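Local coordinates for ABC-type transport auxiliary lipoprotein component domain-containing protein (Xanthomonas campestris pv. campestris, PDB 2IQI), which is of unknown function but probably serves as an auxiliary lipoprotein component of an ABC-type transport system, at residues A[46-51]-A[58-63]; A[63-68]-A[160-165]; A[112-115]-A[119-122]; A[126-131]-A[174-179]; A[142-147]-A[170-175]. All blocks are in the same frame, centred on the assembly; numbering follows the deposited sequence.

Contacts 2, 4 and 5 all use helix 155-185, while contacts 1, 3, 4 and 5 reach the mixed sheet; strand 63-65 of contact 2 belongs to a small parallel sheet with 11-13. Contact 1, the hairpin of 49-51 with 58-59, comes first in the chain, and A63 passes it on to contact 2. Contact 3 is nested inside the loop that contact 2 closes; its strand 112-113 runs beside 49-51. Contacts 4 and 5 pack later turns of the helix on adjacent strands, with centres about 8 Å apart and V174 and G175 in common. Contacts 1 and 4 mark the extremes, their centres about 28 Å apart. In contacts 2, 4 and 5 one helix joins parts distant in sequence.

Contact 1. Residues A[46-51]-A[58-63]; sequences PRINVR and QVYHGA
N49 and V50 on one strand face V59 and Q58 on the other in a short antiparallel hairpin. Backbone bonds set the register. V50 and Q58 form the hydrogen-bonded pair: Q58 N reaches V50 O at 2.8 Å in a nearly straight bond (176°), while V50 N gives to Q58 O at 3.1 Å. Beyond the non-hydrogen-bonded pair N49-V59, Y60 N binds I48 O at 3.1 Å, and the CA-H of V59 also leans on that oxygen.

The aromatic contact belongs to Y60. With CG beside its backbone N (chi1 -75°), the ring swings back under the first strand, where V50 CB sits over one face, 4.1 Å from the ring centroid, in a CH-pi contact. I48 comes in at the ring edge instead, its CG2 3.6 Å from Y60 CD2. Purely apolar touches finish the job: I48 CD1 meets A63 CB at 4.2 Å, and R47 CB lies against V59 CG1. The hydroxyl of Y60 is hydrogen-bonded to S112 OG on the next strand.

Backbone polarity is therefore spent on alignment, while the phenol works both ways, packing its ring against I48 and V50 and tying its oxygen to the neighbouring strand.

Contact 2. Residues A[63-68]-A[160-165]; sequences AGWAQP and AAFEQA
A T-shaped aromatic pair joins the short strand 63-65 to helix 155-185: the indole of W65 drives its edge into the face of F162. The six-membered ring of W65 and the F162 ring stand at 89° to each other, centroids 5.0 Å apart. Two carbons of the indole benzo edge do the touching. W65 CH2 comes to 3.4 Å from F162 CD2 and also lies close to CG and CB, so it meets the root of the phenyl ring. W65 CZ2 sits 3.5 Å above the ring plane, displaced from the centre toward the rim on the CD2-CE2 side. Relative to the indole, F162 CD2 lies near its plane, as an edge-on approach requires.

The fold explains the reach of these rings. Strand 63-65 pairs in parallel with strand 11-13 and lies well off the helix, W65 CA and F162 CA being 10.7 Å apart, and the two side chains span that gap. Both CB atoms point across it. In W65, chi1 (-64°) puts CG opposite the carbonyl carbon, and chi2 (127°) turns the indole so that its benzo end leads. The buried pair is flanked on the strand side by Y13, P15 and I48, which pack on the indole. On the helix side F162 also meets the ring of F110, their planes nearly parallel, and touches A122 of strand 121-132. The backbone of W65 is meanwhile hydrogen-bonded to P46.

Contact 3. Residues A[112-115]-A[119-122]; sequences SDYA and LPAA
Y114 lays its ring flat over P120 just where this hairpin turns. The two side chains run side by side in the same direction, with the pyrrolidine under one face of the phenol. Starting from CB, the first ring atom, CG, already lies 3.9 Å from P120 CB. On one flank Y114 CD2 closes to 3.7 Å of P120 CB and CE2 to 3.9 Å; on the other, CD1 passes over P120 N and CE1 over P120 CD. At the far end CZ rides above P120 CG and CD, the OH just beyond. P120 CB is almost centred, 3.8 Å from the ring centroid and 13° off the normal, a CH-pi contact.

Behind the ring the strands pair through D113 and A121: D113 N gives to A121 O at 2.8 Å and A121 N returns to D113 O at 2.6 Å. D113 also braces the turn, its OD1 accepting from A115 N at 3.1 Å in an Asx turn. S112 OG packs on P120 CB and CG while holding its polar partner, Y60 OH, outside the hairpin.

Strand 112-113 lies between 49-51 and 121-132 in the sheet. Helix 155-185 covers the S112 and A122 side through V158, A161 and F162, while Y114 also rests on V50.

Contact 4. Residues A[126-131]-A[174-179]; sequences LNAKLL and VGWTLI
W176 and L130 supply most of the surface buried here, with T177 and A128 beside them, where helix 155-185 lies along strand 121-132. The two short segments run almost the same way, their axes 22° apart and 9.9 Å at closest approach.

W176 carries its indole back to the strand because CG is swung opposite its own backbone N (chi1 171°). Only the outer corner of the benzo ring arrives. CZ3 rests on A128 CB at 3.8 Å, and CH2 approaches A128 O at 3.7 Å and L130 CB at 4.2 Å; the backbone N of L130 lies near the indole plane at its edge. The same indole meets the F144 ring edge-to-face on the neighbouring strand.

L130, two residues on from A128, meets the next helix residue, T177. Its branch reaches across to T177, with CD1 4.1 Å from T177 CG2 and CD2 a similar distance from T177 O, the two side chains meeting at a slant. T177 offers its methyl to the leucine while OG1 bonds back to L173 O one turn earlier.

No hydrogen bond crosses between the segments. The threonine hydroxyl is answered within the helix and the backbone of A128 and L130 by strand 137-149, so helix and strand are held by apolar packing and the fit of one indole corner against the strand.

Contact 5. Residues A[142-147]-A[170-175]; sequences RTFTVA and TTELVG
This is helix-on-sheet packing at the middle of the domain: strand 142-147, part of the mixed sheet, lies under helix 155-185, and the two segments run nearly antiparallel (158°), 9.6 Å apart at closest approach of their axes. F144 carries most of the contact. Its CB points at the helix, and with CG beside the backbone N (chi1 -67°) the ring lies with L173 over one face and E172 at its edge. L173 CD2 is 3.8 Å from F144 CE2; R142 CG, from the same strand as the phenylalanine, covers the opposite face.

E172 works along the ring's edge. The two side chains slide past each other in opposite directions, so E172 CB lies 3.7 Å from both F144 CD1 and CE1 and the carboxylate ends up farther back toward the strand. There OE1 sits in the ring plane, 3.5 Å from F144 CD1, where the positive rim of the ring would suit a carboxylate oxygen. OE2 is hydrogen-bonded to Q168 one turn earlier in the helix, and V146 CG2 lies 4.2 Å from E172 OE2. One water bridges strand and helix, accepting from T145 N at 3.1 Å and donating to E172 OE1 at 2.7 Å.

Contact 1. Residues A[46-51]-A[58-63]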
# COMPACT_ATOMS: atom_id res chain seq x y z
N PRO A 46 -13.33 6.95 2.43
CA PRO A 46 -12.65 7.26 3.69
C PRO A 46 -13.12 6.39 4.89
O PRO A 46 -12.64 6.57 6.03
CB PRO A 46 -12.93 8.76 3.90
CG PRO A 46 -14.22 8.99 3.20
CD PRO A 46 -14.23 8.05 2.01
N ARG A 47 -14.04 5.46 4.64
CA ARG A 47 -14.55 4.67 5.75
C ARG A 47 -13.62 3.52 6.03
O ARG A 47 -12.80 3.15 5.19
CB ARG A 47 -15.94 4.15 5.46
CG ARG A 47 -17.00 5.20 5.55
CD ARG A 47 -18.21 4.56 4.98
NE ARG A 47 -19.11 5.52 4.37
CZ ARG A 47 -20.22 5.18 3.71
NH1 ARG A 47 -20.54 3.88 3.60
NH2 ARG A 47 -21.01 6.11 3.19
N ILE A 48 -13.73 2.98 7.24
CA ILE A 48 -12.80 1.97 7.70
C ILE A 48 -13.51 0.65 7.75
O ILE A 48 -14.42 0.46 8.54
CB ILE A 48 -12.21 2.29 9.08
CG1 ILE A 48 -11.63 3.70 9.08
CG2 ILE A 48 -11.17 1.22 9.44
CD1 ILE A 48 -10.93 4.12 10.33
N ASN A 49 -13.09 -0.26 6.89
CA ASN A 49 -13.68 -1.59 6.85
C ASN A 49 -13.27 -2.50 7.99
O ASN A 49 -12.14 -2.45 8.52
CB ASN A 49 -13.35 -2.24 5.54
CG ASN A 49 -13.80 -1.41 4.36
OD1 ASN A 49 -14.65 -0.54 4.51
ND2 ASN A 49 -13.25 -1.69 3.18
N VAL A 50 -14.24 -3.32 8.38
CA VAL A 50 -14.04 -4.30 9.41
C VAL A 50 -14.82 -5.56 9.01
O VAL A 50 -15.93 -5.47 8.53
CB VAL A 50 -14.45 -3.72 10.81
CG1 VAL A 50 -15.86 -3.14 10.77
CG2 VAL A 50 -14.29 -4.76 11.95
N ARG A 51 -14.19 -6.71 9.18
CA ARG A 51 -14.80 -8.01 8.91
C ARG A 51 -14.98 -8.73 10.25
O ARG A 51 -14.08 -9.44 10.70
CB ARG A 51 -13.87 -8.81 7.99
CG ARG A 51 -14.39 -10.18 7.55
CD ARG A 51 -13.51 -10.83 6.52
NE ARG A 51 -13.18 -9.92 5.42
CZ ARG A 51 -13.72 -9.96 4.21
NH1 ARG A 51 -14.64 -10.85 3.89
NH2 ARG A 51 -13.32 -9.09 3.31
N GLN A 58 -18.48 -4.76 7.61
CA GLN A 58 -19.14 -3.61 8.24
C GLN A 58 -18.19 -2.40 8.17
O GLN A 58 -17.13 -2.49 7.56
CB GLN A 58 -19.48 -3.94 9.69
CG GLN A 58 -20.85 -4.54 9.86
CD GLN A 58 -20.95 -5.54 11.00
OE1 GLN A 58 -20.51 -5.31 12.15
NE2 GLN A 58 -21.57 -6.67 10.69
N VAL A 59 -18.56 -1.26 8.75
CA VAL A 59 -17.63 -0.11 8.83
C VAL A 59 -17.59 0.33 10.27
O VAL A 59 -18.59 0.21 10.95
CB VAL A 59 -18.00 1.09 7.90
CG1 VAL A 59 -17.68 0.78 6.43
CG2 VAL A 59 -19.47 1.53 8.08
N TYR A 60 -16.46 0.78 10.79
CA TYR A 60 -16.49 1.27 12.17
C TYR A 60 -17.39 2.50 12.18
O TYR A 60 -17.29 3.36 11.29
CB TYR A 60 -15.10 1.61 12.70
CG TYR A 60 -14.26 0.41 13.04
CD1 TYR A 60 -14.54 -0.37 14.15
CD2 TYR A 60 -13.17 0.06 12.25
CE1 TYR A 60 -13.74 -1.49 14.47
CE2 TYR A 60 -12.38 -1.04 12.55
CZ TYR A 60 -12.67 -1.81 13.65
OH TYR A 60 -11.88 -2.89 13.92
N HIS A 61 -18.30 2.59 13.14
CA HIS A 61 -19.08 3.82 13.22
C HIS A 61 -18.35 4.92 13.99
O HIS A 61 -17.64 4.65 14.96
CB HIS A 61 -20.52 3.56 13.68
CG HIS A 61 -21.39 2.98 12.59
ND1 HIS A 61 -21.57 1.62 12.42
CD2 HIS A 61 -22.06 3.58 11.58
CE1 HIS A 61 -22.35 1.41 11.37
NE2 HIS A 61 -22.66 2.58 10.84
N GLY A 62 -18.45 6.15 13.49
CA GLY A 62 -17.80 7.28 14.16
C GLY A 62 -16.28 7.29 14.08
O GLY A 62 -15.59 7.93 14.90
N ALA A 63 -15.75 6.58 13.08
CA ALA A 63 -14.34 6.61 12.74
C ALA A 63 -14.21 6.68 11.22
O ALA A 63 -15.02 6.11 10.50
CB ALA A 63 -13.65 5.38 13.29

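Contact 2. Residues A[63-68]-A[160-165]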
# COMPACT_ATOMS: atom_id res chain seq x y z
N ALA A 63 -15.75 6.58 13.08
CA ALA A 63 -14.34 6.61 12.74
C ALA A 63 -14.21 6.68 11.22
O ALA A 63 -15.02 6.11 10.50
CB ALA A 63 -13.65 5.38 13.29
N GLY A 64 -13.20 7.40 10.73
CA GLY A 64 -12.89 7.39 9.30
C GLY A 64 -11.44 7.76 9.05
O GLY A 64 -10.74 8.16 9.98
N TRP A 65 -11.02 7.64 7.79
CA TRP A 65 -9.67 8.00 7.32
C TRP A 65 -9.60 9.45 6.75
O TRP A 65 -10.49 9.85 6.01
CB TRP A 65 -9.28 7.06 6.19
CG TRP A 65 -9.12 5.59 6.47
CD1 TRP A 65 -9.72 4.57 5.80
CD2 TRP A 65 -8.28 4.98 7.46
NE1 TRP A 65 -9.32 3.36 6.31
CE2 TRP A 65 -8.44 3.59 7.34
CE3 TRP A 65 -7.43 5.48 8.46
CZ2 TRP A 65 -7.78 2.69 8.17
CZ3 TRP A 65 -6.77 4.58 9.27
CH2 TRP A 65 -6.95 3.20 9.12
N ALA A 66 -8.53 10.20 7.04
CA ALA A 66 -8.28 11.51 6.41
C ALA A 66 -8.35 11.52 4.87
O ALA A 66 -8.80 12.50 4.26
CB ALA A 66 -6.92 12.03 6.86
N GLN A 67 -7.87 10.45 4.25
CA GLN A 67 -7.91 10.30 2.79
C GLN A 67 -8.59 8.97 2.55
O GLN A 67 -8.54 8.13 3.43
CB GLN A 67 -6.50 10.15 2.23
CG GLN A 67 -5.71 11.38 2.10
CD GLN A 67 -4.26 11.07 1.81
OE1 GLN A 67 -3.57 10.43 2.61
NE2 GLN A 67 -3.77 11.54 0.67
N PRO A 68 -9.15 8.74 1.34
CA PRO A 68 -9.52 7.37 1.00
C PRO A 68 -8.30 6.46 0.97
O PRO A 68 -7.17 6.94 0.80
CB PRO A 68 -10.10 7.50 -0.40
CG PRO A 68 -10.38 8.94 -0.59
CD PRO A 68 -9.43 9.69 0.24
N ALA A 160 -3.61 2.38 14.57
CA ALA A 160 -2.20 2.21 14.86
C ALA A 160 -1.66 0.97 14.16
O ALA A 160 -0.56 1.00 13.62
CB ALA A 160 -1.98 2.08 16.32
N ALA A 161 -2.46 -0.10 14.16
CA ALA A 161 -2.06 -1.30 13.42
C ALA A 161 -2.00 -1.05 11.88
O ALA A 161 -1.17 -1.60 11.18
CB ALA A 161 -2.98 -2.49 13.76
N PHE A 162 -2.88 -0.19 11.39
CA PHE A 162 -2.93 0.11 9.99
C PHE A 162 -1.70 0.91 9.57
O PHE A 162 -1.20 0.75 8.47
CB PHE A 162 -4.20 0.87 9.67
CG PHE A 162 -5.33 0.02 9.16
CD1 PHE A 162 -5.24 -0.63 7.91
CD2 PHE A 162 -6.52 -0.07 9.88
CE1 PHE A 162 -6.30 -1.40 7.40
CE2 PHE A 162 -7.61 -0.80 9.37
CZ PHE A 162 -7.50 -1.47 8.12
N GLU A 163 -1.19 1.77 10.45
CA GLU A 163 0.06 2.45 10.18
C GLU A 163 1.20 1.41 10.00
O GLU A 163 2.03 1.49 9.08
CB GLU A 163 0.37 3.38 11.34
CG GLU A 163 1.14 4.60 10.92
CD GLU A 163 1.61 5.43 12.08
OE1 GLU A 163 1.20 6.60 12.18
OE2 GLU A 163 2.38 4.90 12.89
N GLN A 164 1.23 0.41 10.89
CA GLN A 164 2.21 -0.63 10.81
C GLN A 164 2.08 -1.43 9.48
O GLN A 164 3.11 -1.70 8.82
CB GLN A 164 2.09 -1.54 12.02
CG GLN A 164 2.60 -1.00 13.37
CD GLN A 164 1.92 -1.72 14.56
OE1 GLN A 164 1.47 -1.09 15.51
NE2 GLN A 164 1.82 -3.03 14.48
N ALA A 165 0.84 -1.78 9.08
CA ALA A 165 0.61 -2.54 7.85
C ALA A 165 0.94 -1.71 6.61
O ALA A 165 1.52 -2.22 5.62
CB ALA A 165 -0.81 -3.03 7.77

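Contact 3. Residues A[112-115]-A[119-122]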
# COMPACT_ATOMS: atom_id res chain seq x y z
N SER A 112 -9.95 -4.10 8.85
CA SER A 112 -9.72 -4.67 10.17
C SER A 112 -10.32 -6.06 10.21
O SER A 112 -11.52 -6.21 10.11
CB SER A 112 -10.36 -3.80 11.21
OG SER A 112 -9.98 -4.25 12.47
N ASP A 113 -9.48 -7.09 10.29
CA ASP A 113 -9.93 -8.48 10.12
C ASP A 113 -9.83 -9.25 11.42
O ASP A 113 -8.73 -9.40 11.97
CB ASP A 113 -9.11 -9.15 9.02
CG ASP A 113 -9.54 -10.61 8.72
OD1 ASP A 113 -10.68 -11.03 9.04
OD2 ASP A 113 -8.70 -11.32 8.10
N TYR A 114 -10.97 -9.70 11.91
CA TYR A 114 -11.01 -10.41 13.20
C TYR A 114 -10.47 -11.81 13.07
O TYR A 114 -9.90 -12.33 14.01
CB TYR A 114 -12.40 -10.42 13.83
CG TYR A 114 -12.69 -9.22 14.70
CD1 TYR A 114 -12.53 -9.29 16.10
CD2 TYR A 114 -13.13 -8.03 14.13
CE1 TYR A 114 -12.81 -8.18 16.90
CE2 TYR A 114 -13.41 -6.93 14.91
CZ TYR A 114 -13.25 -6.99 16.28
OH TYR A 114 -13.53 -5.86 17.02
N ALA A 115 -10.64 -12.38 11.88
CA ALA A 115 -10.17 -13.73 11.52
C ALA A 115 -10.47 -14.80 12.63
O ALA A 115 -9.57 -15.53 13.09
CB ALA A 115 -8.67 -13.69 11.11
N LEU A 119 -9.04 -10.30 18.99
CA LEU A 119 -8.58 -8.99 18.47
C LEU A 119 -8.24 -9.05 16.96
O LEU A 119 -7.59 -10.00 16.49
CB LEU A 119 -7.35 -8.50 19.23
CG LEU A 119 -7.36 -8.49 20.76
CD1 LEU A 119 -5.94 -8.42 21.26
CD2 LEU A 119 -8.23 -7.35 21.29
N PRO A 120 -8.63 -8.00 16.20
CA PRO A 120 -8.53 -8.06 14.76
C PRO A 120 -7.14 -7.65 14.27
O PRO A 120 -6.35 -7.05 15.03
CB PRO A 120 -9.54 -7.02 14.33
CG PRO A 120 -9.41 -5.93 15.36
CD PRO A 120 -9.10 -6.67 16.66
N ALA A 121 -6.86 -7.98 13.01
CA ALA A 121 -5.60 -7.61 12.37
C ALA A 121 -5.87 -6.60 11.25
O ALA A 121 -6.74 -6.82 10.41
CB ALA A 121 -4.89 -8.84 11.83
N ALA A 122 -5.13 -5.49 11.26
CA ALA A 122 -5.19 -4.56 10.13
C ALA A 122 -4.53 -5.24 8.94
O ALA A 122 -3.39 -5.62 9.03
CB ALA A 122 -4.50 -3.27 10.45

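Contact 4. Residues A[126-131]-A[174-179]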
# COMPACT_ATOMS: atom_id res chain seq x y z
N LEU A 126 -2.85 -6.54 -1.69
CA LEU A 126 -2.79 -5.83 -2.97
C LEU A 126 -1.89 -6.51 -4.04
O LEU A 126 -1.01 -7.33 -3.69
CB LEU A 126 -2.41 -4.37 -2.77
CG LEU A 126 -1.03 -4.10 -2.14
CD1 LEU A 126 0.09 -4.19 -3.20
CD2 LEU A 126 -0.95 -2.77 -1.28
N ASN A 127 -2.10 -6.17 -5.32
CA ASN A 127 -1.29 -6.71 -6.41
C ASN A 127 -0.65 -5.59 -7.22
O ASN A 127 -1.34 -4.68 -7.70
CB ASN A 127 -2.17 -7.57 -7.31
CG ASN A 127 -1.42 -8.15 -8.48
OD1 ASN A 127 -1.44 -7.58 -9.59
ND2 ASN A 127 -0.77 -9.30 -8.27
N ALA A 128 0.66 -5.64 -7.37
CA ALA A 128 1.38 -4.66 -8.17
C ALA A 128 1.82 -5.26 -9.47
O ALA A 128 2.34 -6.37 -9.52
CB ALA A 128 2.62 -4.15 -7.42
N LYS A 129 1.62 -4.52 -10.54
CA LYS A 129 2.24 -4.86 -11.79
C LYS A 129 3.24 -3.76 -12.04
O LYS A 129 2.94 -2.57 -11.77
CB LYS A 129 1.20 -4.82 -12.89
CG LYS A 129 0.17 -5.88 -12.79
CD LYS A 129 -0.73 -5.80 -13.97
CE LYS A 129 -1.39 -7.14 -14.11
NZ LYS A 129 -2.25 -7.55 -12.97
N LEU A 130 4.40 -4.14 -12.55
CA LEU A 130 5.33 -3.19 -13.10
C LEU A 130 5.33 -3.38 -14.61
O LEU A 130 5.55 -4.48 -15.12
CB LEU A 130 6.72 -3.44 -12.52
CG LEU A 130 7.76 -2.42 -12.97
CD1 LEU A 130 7.39 -1.01 -12.42
CD2 LEU A 130 9.14 -2.82 -12.56
N LEU A 131 5.03 -2.32 -15.34
CA LEU A 131 4.97 -2.33 -16.80
C LEU A 131 6.08 -1.49 -17.37
O LEU A 131 6.51 -0.51 -16.76
CB LEU A 131 3.64 -1.77 -17.28
CG LEU A 131 2.43 -2.64 -16.96
CD1 LEU A 131 1.12 -1.88 -17.13
CD2 LEU A 131 2.44 -3.89 -17.89
N VAL A 174 8.19 -0.73 -2.63
CA VAL A 174 9.26 0.08 -3.07
C VAL A 174 10.46 -0.77 -3.45
O VAL A 174 11.08 -0.54 -4.51
CB VAL A 174 9.57 1.11 -2.00
CG1 VAL A 174 10.95 1.71 -2.21
CG2 VAL A 174 8.53 2.20 -2.03
N GLY A 175 10.78 -1.76 -2.62
CA GLY A 175 12.01 -2.51 -2.76
C GLY A 175 11.84 -3.43 -3.92
O GLY A 175 12.78 -3.72 -4.63
N TRP A 176 10.62 -3.89 -4.14
CA TRP A 176 10.41 -4.85 -5.21
C TRP A 176 10.35 -4.13 -6.53
O TRP A 176 10.66 -4.72 -7.55
CB TRP A 176 9.13 -5.61 -4.96
CG TRP A 176 8.69 -6.46 -6.03
CD1 TRP A 176 9.05 -7.76 -6.25
CD2 TRP A 176 7.75 -6.11 -7.04
NE1 TRP A 176 8.39 -8.24 -7.37
CE2 TRP A 176 7.60 -7.24 -7.88
CE3 TRP A 176 7.04 -4.95 -7.36
CZ2 TRP A 176 6.75 -7.24 -8.99
CZ3 TRP A 176 6.19 -4.95 -8.48
CH2 TRP A 176 6.05 -6.09 -9.27
N THR A 177 9.93 -2.87 -6.50
CA THR A 177 9.83 -2.06 -7.70
C THR A 177 11.21 -1.67 -8.19
O THR A 177 11.50 -1.78 -9.38
CB THR A 177 9.02 -0.77 -7.45
OG1 THR A 177 7.74 -1.15 -6.96
CG2 THR A 177 8.84 0.03 -8.76
N LEU A 178 12.06 -1.23 -7.27
CA LEU A 178 13.42 -0.89 -7.60
C LEU A 178 14.19 -2.09 -8.08
O LEU A 178 14.92 -1.98 -9.05
CB LEU A 178 14.14 -0.30 -6.41
CG LEU A 178 13.53 0.98 -5.91
CD1 LEU A 178 14.35 1.38 -4.76
CD2 LEU A 178 13.49 2.09 -7.00
N ILE A 179 14.08 -3.23 -7.40
CA ILE A 179 14.88 -4.40 -7.77
C ILE A 179 14.37 -4.98 -9.09
O ILE A 179 15.17 -5.19 -10.03
CB ILE A 179 14.96 -5.44 -6.63
CG1 ILE A 179 15.87 -4.89 -5.54
CG2 ILE A 179 15.43 -6.82 -7.12
CD1 ILE A 179 15.79 -5.63 -4.26

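Contact 5. Residues A[142-147]-A[170-175]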
# COMPACT_ATOMS: atom_id res chain seq x y z
N ARG A 142 3.14 -9.19 -8.60
CA ARG A 142 3.29 -9.80 -7.29
C ARG A 142 2.20 -9.38 -6.34
O ARG A 142 1.87 -8.21 -6.22
CB ARG A 142 4.64 -9.46 -6.67
CG ARG A 142 4.78 -10.11 -5.33
CD ARG A 142 6.09 -9.93 -4.67
NE ARG A 142 7.12 -10.72 -5.31
CZ ARG A 142 8.37 -10.80 -4.87
NH1 ARG A 142 8.73 -10.15 -3.75
NH2 ARG A 142 9.25 -11.53 -5.52
N THR A 143 1.65 -10.37 -5.63
CA THR A 143 0.68 -10.14 -4.57
C THR A 143 1.41 -9.95 -3.26
O THR A 143 2.31 -10.70 -2.95
CB THR A 143 -0.29 -11.30 -4.53
OG1 THR A 143 -1.06 -11.26 -5.73
CG2 THR A 143 -1.23 -11.21 -3.34
N PHE A 144 1.05 -8.89 -2.53
CA PHE A 144 1.61 -8.59 -1.21
C PHE A 144 0.46 -8.64 -0.23
O PHE A 144 -0.53 -7.98 -0.48
CB PHE A 144 2.21 -7.17 -1.19
CG PHE A 144 3.43 -7.00 -2.05
CD1 PHE A 144 4.70 -7.21 -1.53
CD2 PHE A 144 3.31 -6.64 -3.40
CE1 PHE A 144 5.82 -7.05 -2.33
CE2 PHE A 144 4.42 -6.47 -4.20
CZ PHE A 144 5.69 -6.67 -3.67
N THR A 145 0.60 -9.39 0.86
CA THR A 145 -0.39 -9.43 1.93
C THR A 145 0.29 -9.09 3.25
O THR A 145 1.23 -9.75 3.63
CB THR A 145 -1.04 -10.86 2.15
OG1 THR A 145 -1.33 -11.48 0.90
CG2 THR A 145 -2.32 -10.77 2.94
N VAL A 146 -0.22 -8.11 3.97
CA VAL A 146 0.31 -7.85 5.27
C VAL A 146 -0.82 -7.82 6.28
O VAL A 146 -1.87 -7.20 6.02
CB VAL A 146 1.07 -6.54 5.27
CG1 VAL A 146 1.43 -6.12 6.69
CG2 VAL A 146 2.33 -6.68 4.46
N ALA A 147 -0.64 -8.50 7.42
CA ALA A 147 -1.61 -8.43 8.54
C ALA A 147 -0.90 -8.12 9.86
O ALA A 147 0.05 -8.82 10.26
CB ALA A 147 -2.44 -9.71 8.64
N THR A 170 4.28 -0.92 2.00
CA THR A 170 4.92 0.11 1.18
C THR A 170 6.41 -0.23 1.09
O THR A 170 7.01 -0.09 0.03
CB THR A 170 4.76 1.53 1.81
OG1 THR A 170 3.37 1.85 1.92
CG2 THR A 170 5.43 2.61 0.99
N THR A 171 7.01 -0.70 2.19
CA THR A 171 8.44 -1.05 2.20
C THR A 171 8.69 -2.22 1.23
O THR A 171 9.73 -2.30 0.55
CB THR A 171 8.93 -1.40 3.62
OG1 THR A 171 8.78 -0.27 4.47
CG2 THR A 171 10.34 -1.75 3.60
N GLU A 172 7.74 -3.14 1.18
CA GLU A 172 7.90 -4.29 0.33
C GLU A 172 7.69 -3.88 -1.13
O GLU A 172 8.29 -4.46 -2.03
CB GLU A 172 6.95 -5.43 0.76
CG GLU A 172 7.38 -6.17 2.04
CD GLU A 172 6.32 -7.22 2.57
OE1 GLU A 172 5.47 -7.78 1.79
OE2 GLU A 172 6.38 -7.49 3.81
N LEU A 173 6.87 -2.87 -1.35
CA LEU A 173 6.55 -2.46 -2.72
C LEU A 173 7.72 -1.73 -3.35
O LEU A 173 8.16 -2.04 -4.44
CB LEU A 173 5.35 -1.53 -2.73
CG LEU A 173 4.01 -2.21 -2.84
CD1 LEU A 173 2.85 -1.26 -2.48
CD2 LEU A 173 3.98 -2.66 -4.28
N VAL A 174 8.19 -0.73 -2.63
CA VAL A 174 9.26 0.08 -3.07
C VAL A 174 10.46 -0.77 -3.45
O VAL A 174 11.08 -0.54 -4.51
CB VAL A 174 9.57 1.11 -2.00
CG1 VAL A 174 10.95 1.71 -2.21
CG2 VAL A 174 8.53 2.20 -2.03
N GLY A 175 10.78 -1.76 -2.62
CA GLY A 175 12.01 -2.51 -2.76
C GLY A 175 11.84 -3.43 -3.92
O GLY A 175 12.78 -3.72 -4.63
O HOH W 1 3.70 -9.76 1.24